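Local coordinates for protein alanine dehydrogenase/pyridine nucleotide transhydrogenase (PDB 3P2Y) that probably transfers hydride between NADH and NADP as the alpha 1 subunit of a proton-pumping transhydrogenase, in a family shared with alanine dehydrogenase, at residues Thr145-Lys159 with Pro332-Asn346. Residues are numbered along the deposited sequence; the frame is centred on the assembly and turned at random. Where two conformers were deposited one is given.
With EDO (1,2-ethanediol), chain G.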
loop_
_atom_site.group_PDB
_atom_site.type_symbol
_atom_site.label_atom_id
_atom_site.label_comp_id
_atom_site.label_asym_id
_atom_site.label_seq_id
_atom_site.Cartn_x
_atom_site.Cartn_y
_atom_site.Cartn_z
ATOM N N THR A 145 -15.998 -2.162 -24.732
ATOM C CA THR A 145 -15.031 -1.072 -24.563
ATOM C C THR A 145 -15.582 0.127 -23.771
ATOM O O THR A 145 -14.826 1.058 -23.454
ATOM C CB THR A 145 -14.536 -0.538 -25.937
ATOM O OG1 THR A 145 -15.645 -0.038 -26.668
ATOM C CG2 THR A 145 -13.850 -1.637 -26.749
ATOM N N MET A 146 -16.879 0.092 -23.449
ATOM C CA MET A 146 -17.601 1.219 -22.812
ATOM C C MET A 146 -17.928 0.949 -21.358
ATOM O O MET A 146 -18.635 1.741 -20.730
ATOM C CB MET A 146 -18.936 1.507 -23.555
ATOM C CG MET A 146 -18.747 1.879 -24.990
ATOM S SD MET A 146 -20.326 1.708 -25.895
ATOM C CE MET A 146 -19.654 1.555 -27.558
ATOM N N ASP A 147 -17.412 -0.158 -20.811
ATOM C CA ASP A 147 -17.856 -0.608 -19.498
ATOM C C ASP A 147 -17.067 0.096 -18.389
ATOM O O ASP A 147 -16.050 -0.424 -17.897
ATOM C CB ASP A 147 -17.682 -2.127 -19.382
ATOM C CG ASP A 147 -18.301 -2.701 -18.117
ATOM O OD1 ASP A 147 -18.697 -1.946 -17.197
ATOM O OD2 ASP A 147 -18.373 -3.956 -18.039
ATOM N N ALA A 148 -17.537 1.284 -18.024
ATOM C CA ALA A 148 -16.893 2.069 -16.955
ATOM C C ALA A 148 -16.983 1.442 -15.562
ATOM O O ALA A 148 -16.055 1.572 -14.746
ATOM C CB ALA A 148 -17.484 3.502 -16.941
ATOM N N LEU A 149 -18.116 0.820 -15.241
ATOM C CA LEU A 149 -18.198 0.119 -13.961
ATOM C C LEU A 149 -17.040 -0.899 -13.839
ATOM O O LEU A 149 -16.376 -0.950 -12.788
ATOM C CB LEU A 149 -19.585 -0.540 -13.749
ATOM C CG LEU A 149 -20.726 0.456 -13.477
ATOM C CD1 LEU A 149 -22.064 -0.288 -13.602
ATOM C CD2 LEU A 149 -20.580 1.207 -12.126
ATOM N N SER A 150 -16.756 -1.645 -14.912
ATOM C CA SER A 150 -15.677 -2.649 -14.892
ATOM C C SER A 150 -14.283 -2.018 -14.811
ATOM O O SER A 150 -13.420 -2.474 -14.052
ATOM C CB SER A 150 -15.777 -3.561 -16.124
ATOM O OG SER A 150 -14.628 -4.359 -16.284
ATOM N N SER A 151 -14.039 -0.966 -15.596
ATOM C CA SER A 151 -12.663 -0.407 -15.560
ATOM C C SER A 151 -12.338 0.151 -14.174
ATOM O O SER A 151 -11.228 -0.034 -13.672
ATOM C CB SER A 151 -12.424 0.657 -16.650
ATOM O OG SER A 151 -13.177 1.843 -16.436
ATOM N N GLN A 152 -13.316 0.821 -13.565
ATOM C CA GLN A 152 -13.130 1.366 -12.212
ATOM C C GLN A 152 -13.019 0.260 -11.168
ATOM O O GLN A 152 -12.232 0.373 -10.196
ATOM C CB GLN A 152 -14.222 2.382 -11.856
ATOM C CG GLN A 152 -14.284 3.537 -12.893
ATOM C CD GLN A 152 -12.910 4.192 -13.152
ATOM O OE1 GLN A 152 -12.445 4.972 -12.340
ATOM N NE2 GLN A 152 -12.281 3.887 -14.293
ATOM N N ALA A 153 -13.784 -0.811 -11.368
ATOM C CA ALA A 153 -13.729 -1.945 -10.426
ATOM C C ALA A 153 -12.373 -2.644 -10.512
ATOM O O ALA A 153 -11.861 -3.125 -9.484
ATOM C CB ALA A 153 -14.895 -2.938 -10.727
ATOM N N ASN A 154 -11.777 -2.713 -11.712
ATOM C CA ASN A 154 -10.405 -3.263 -11.851
ATOM C C ASN A 154 -9.421 -2.480 -11.016
ATOM O O ASN A 154 -8.596 -3.058 -10.302
ATOM C CB ASN A 154 -9.914 -3.243 -13.306
ATOM C CG ASN A 154 -10.009 -4.572 -13.972
ATOM O OD1 ASN A 154 -9.540 -5.596 -13.440
ATOM N ND2 ASN A 154 -10.587 -4.580 -15.195
ATOM N N VAL A 155 -9.500 -1.153 -11.098
ATOM C CA VAL A 155 -8.605 -0.334 -10.269
ATOM C C VAL A 155 -8.874 -0.615 -8.773
ATOM O O VAL A 155 -7.926 -0.730 -7.982
ATOM C CB VAL A 155 -8.758 1.173 -10.555
ATOM C CG1 VAL A 155 -7.862 2.003 -9.571
ATOM C CG2 VAL A 155 -8.378 1.479 -12.046
ATOM N N ALA A 156 -10.151 -0.682 -8.403
ATOM C CA ALA A 156 -10.517 -0.832 -7.002
ATOM C C ALA A 156 -10.011 -2.160 -6.441
ATOM O O ALA A 156 -9.470 -2.174 -5.328
ATOM C CB ALA A 156 -12.027 -0.682 -6.801
ATOM N N GLY A 157 -10.151 -3.260 -7.214
ATOM C CA GLY A 157 -9.696 -4.567 -6.720
ATOM C C GLY A 157 -8.191 -4.575 -6.473
ATOM O O GLY A 157 -7.710 -5.128 -5.471
ATOM N N TYR A 158 -7.440 -3.974 -7.401
ATOM C CA TYR A 158 -5.974 -3.860 -7.258
ATOM C C TYR A 158 -5.609 -3.034 -6.018
ATOM O O TYR A 158 -4.798 -3.461 -5.175
ATOM C CB TYR A 158 -5.424 -3.219 -8.545
ATOM C CG TYR A 158 -4.005 -2.754 -8.498
ATOM C CD1 TYR A 158 -2.958 -3.660 -8.593
ATOM C CD2 TYR A 158 -3.709 -1.395 -8.385
ATOM C CE1 TYR A 158 -1.626 -3.229 -8.560
ATOM C CE2 TYR A 158 -2.368 -0.943 -8.355
ATOM C CZ TYR A 158 -1.341 -1.879 -8.466
ATOM O OH TYR A 158 -0.015 -1.470 -8.442
ATOM N N LYS A 159 -6.217 -1.855 -5.885
ATOM C CA LYS A 159 -5.869 -0.985 -4.734
ATOM C C LYS A 159 -6.370 -1.573 -3.406
ATOM O O LYS A 159 -5.789 -1.277 -2.341
ATOM C CB LYS A 159 -6.426 0.426 -4.939
ATOM C CG LYS A 159 -5.746 1.211 -6.083
ATOM C CD LYS A 159 -4.223 1.255 -5.982
ATOM C CE LYS A 159 -3.683 1.841 -4.618
ATOM N NZ LYS A 159 -3.889 3.387 -4.624
ATOM N N PRO A 332 -10.847 4.066 -6.841
ATOM C CA PRO A 332 -10.416 4.609 -8.134
ATOM C C PRO A 332 -9.706 5.961 -8.025
ATOM O O PRO A 332 -8.698 6.189 -8.722
ATOM C CB PRO A 332 -11.752 4.735 -8.914
ATOM C CG PRO A 332 -12.504 3.507 -8.432
ATOM C CD PRO A 332 -12.260 3.636 -6.893
ATOM N N ALA A 333 -10.198 6.828 -7.129
ATOM C CA ALA A 333 -9.585 8.141 -6.919
ATOM C C ALA A 333 -8.152 8.024 -6.357
ATOM O O ALA A 333 -7.344 8.925 -6.533
ATOM C CB ALA A 333 -10.454 9.002 -5.994
ATOM N N THR A 334 -7.826 6.894 -5.728
ATOM C CA THR A 334 -6.472 6.708 -5.185
ATOM C C THR A 334 -5.421 6.324 -6.233
ATOM O O THR A 334 -4.240 6.233 -5.917
ATOM C CB THR A 334 -6.401 5.694 -4.034
ATOM O OG1 THR A 334 -6.543 4.352 -4.546
ATOM C CG2 THR A 334 -7.476 5.985 -2.971
ATOM N N MET A 335 -5.856 6.103 -7.461
ATOM C CA MET A 335 -4.914 5.751 -8.537
ATOM C C MET A 335 -5.436 6.461 -9.783
ATOM O O MET A 335 -5.868 5.849 -10.776
ATOM C CB MET A 335 -4.812 4.212 -8.700
ATOM C CG MET A 335 -3.519 3.790 -9.484
ATOM S SD MET A 335 -3.586 2.014 -9.817
ATOM C CE MET A 335 -4.592 2.022 -11.282
ATOM N N PRO A 336 -5.414 7.798 -9.731
ATOM C CA PRO A 336 -6.317 8.539 -10.617
ATOM C C PRO A 336 -5.882 8.688 -12.080
ATOM O O PRO A 336 -6.721 8.991 -12.921
ATOM C CB PRO A 336 -6.405 9.919 -9.926
ATOM C CG PRO A 336 -5.039 10.099 -9.319
ATOM C CD PRO A 336 -4.751 8.677 -8.739
ATOM N N GLU A 337 -4.599 8.526 -12.392
ATOM C CA GLU A 337 -4.237 8.678 -13.796
ATOM C C GLU A 337 -4.754 7.482 -14.570
ATOM O O GLU A 337 -5.460 7.660 -15.586
ATOM C CB GLU A 337 -2.733 8.838 -14.043
ATOM C CG GLU A 337 -2.468 8.679 -15.567
ATOM C CD GLU A 337 -1.076 9.052 -16.045
ATOM O OE1 GLU A 337 -0.212 9.410 -15.251
ATOM O OE2 GLU A 337 -0.876 8.967 -17.285
ATOM N N HIS A 338 -4.428 6.269 -14.131
ATOM C CA HIS A 338 -4.964 5.120 -14.900
ATOM C C HIS A 338 -6.467 4.914 -14.731
ATOM O O HIS A 338 -7.123 4.519 -15.688
ATOM C CB HIS A 338 -4.186 3.822 -14.662
ATOM C CG HIS A 338 -2.925 3.722 -15.460
ATOM N ND1 HIS A 338 -1.899 2.867 -15.111
ATOM C CD2 HIS A 338 -2.520 4.356 -16.590
ATOM C CE1 HIS A 338 -0.917 2.977 -15.990
ATOM N NE2 HIS A 338 -1.271 3.868 -16.903
ATOM N N ALA A 339 -7.031 5.223 -13.557
ATOM C CA ALA A 339 -8.505 5.163 -13.438
ATOM C C ALA A 339 -9.124 6.131 -14.462
ATOM O O ALA A 339 -10.072 5.766 -15.182
ATOM C CB ALA A 339 -8.965 5.500 -11.990
ATOM N N SER A 340 -8.586 7.351 -14.559
ATOM C CA SER A 340 -9.167 8.328 -15.501
ATOM C C SER A 340 -8.925 7.967 -16.940
ATOM O O SER A 340 -9.763 8.255 -17.785
ATOM C CB SER A 340 -8.628 9.742 -15.280
ATOM O OG SER A 340 -8.886 10.140 -13.946
ATOM N N GLU A 341 -7.759 7.405 -17.241
ATOM C CA GLU A 341 -7.466 7.051 -18.646
ATOM C C GLU A 341 -8.402 5.966 -19.140
ATOM O O GLU A 341 -8.937 6.081 -20.240
ATOM C CB GLU A 341 -6.012 6.616 -18.800
ATOM C CG GLU A 341 -5.628 6.243 -20.237
ATOM C CD GLU A 341 -4.177 5.762 -20.320
ATOM O OE1 GLU A 341 -3.311 6.404 -19.702
ATOM O OE2 GLU A 341 -3.905 4.743 -21.001
ATOM N N LEU A 342 -8.601 4.925 -18.341
ATOM C CA LEU A 342 -9.508 3.848 -18.730
ATOM C C LEU A 342 -10.945 4.370 -18.878
ATOM O O LEU A 342 -11.620 4.044 -19.860
ATOM C CB LEU A 342 -9.450 2.717 -17.712
ATOM C CG LEU A 342 -8.072 2.031 -17.681
ATOM C CD1 LEU A 342 -8.072 1.029 -16.539
ATOM C CD2 LEU A 342 -7.730 1.350 -18.999
ATOM N N TYR A 343 -11.373 5.170 -17.890
ATOM C CA TYR A 343 -12.689 5.821 -17.893
ATOM C C TYR A 343 -12.857 6.699 -19.131
ATOM O O TYR A 343 -13.919 6.703 -19.785
ATOM C CB TYR A 343 -12.896 6.668 -16.624
ATOM C CG TYR A 343 -14.270 7.291 -16.557
ATOM C CD1 TYR A 343 -14.455 8.643 -16.862
ATOM C CD2 TYR A 343 -15.389 6.526 -16.170
ATOM C CE1 TYR A 343 -15.755 9.225 -16.810
ATOM C CE2 TYR A 343 -16.672 7.085 -16.138
ATOM C CZ TYR A 343 -16.833 8.441 -16.447
ATOM O OH TYR A 343 -18.061 9.019 -16.359
ATOM N N ALA A 344 -11.822 7.471 -19.448
ATOM C CA ALA A 344 -11.860 8.336 -20.638
ATOM C C ALA A 344 -12.070 7.542 -21.917
ATOM O O ALA A 344 -12.822 7.960 -22.800
ATOM C CB ALA A 344 -10.512 9.152 -20.719
ATOM N N LYS A 345 -11.407 6.391 -22.022
ATOM C CA LYS A 345 -11.617 5.501 -23.180
ATOM C C LYS A 345 -13.050 4.928 -23.191
ATOM O O LYS A 345 -13.670 4.822 -24.272
ATOM C CB LYS A 345 -10.529 4.416 -23.202
ATOM C CG LYS A 345 -9.169 5.004 -23.571
ATOM C CD LYS A 345 -8.027 3.959 -23.553
ATOM C CE LYS A 345 -6.721 4.623 -24.011
ATOM N NZ LYS A 345 -5.632 3.599 -24.248
ATOM N N ASN A 346 -13.602 4.612 -22.009
ATOM C CA ASN A 346 -15.008 4.148 -21.937
ATOM C C ASN A 346 -15.970 5.225 -22.456
ATOM O O ASN A 346 -16.858 4.972 -23.292
ATOM C CB ASN A 346 -15.431 3.805 -20.492
ATOM C CG ASN A 346 -14.617 2.651 -19.858
ATOM O OD1 ASN A 346 -14.283 2.727 -18.688
ATOM N ND2 ASN A 346 -14.336 1.606 -20.608
HETATM C C1 EDO G . -5.562 2.339 -1.444
HETATM O O1 EDO G . -4.731 1.168 -1.530
HETATM C C2 EDO G . -4.742 3.544 -0.938
HETATM O O2 EDO G . -3.782 4.033 -1.913
HETATM O O HOH W 1 -14.019 -1.503 -19.500
#
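Asn346 turns both ends of its carboxamide toward segment 145-159. Asn346 ND2 gives an N-H, in the amide plane, to Thr145 O at 2.9 Å but meets that carbonyl from above its plane, while Asn346 OD1 takes the hydroxyl of Ser151, OG to OD1 2.7 Å, in the carbonyl plane. Ser151 OG sits between its own backbone N and carbonyl carbon (chi1 68°), where it also accepts from Gln152 NE2. The Gln152 chain, bent at chi2 (-51°), sends NE2 on to Ala339 O at 3.0 Å, on the carbonyl face opposite Tyr343 N; OE1 lies against Pro332 CB and is held by Arg37. Further along, Met335 CE packs on Val155 CG1 at 3.7 Å, and SD lies obliquely beside the Tyr158 ring, 3.5 Å from CE2, a Met-aromatic contact. Lys159 curls over Met335 to put NZ on Thr334 OG1 (2.8 Å), which also bonds to Leu331 O; NZ further reaches 1,2-ethanediol, probably from the crystallisation liquor, and Ser166 O of the second subunit, whose Val172 N binds Tyr158 OH. The helices run nearly antiparallel (166°). Hydrogen bonds through two amides and a hydroxyl fix side-chain rotations at one end; at the other, the Met-aromatic contact and lysine ammonium adjoin the second subunit.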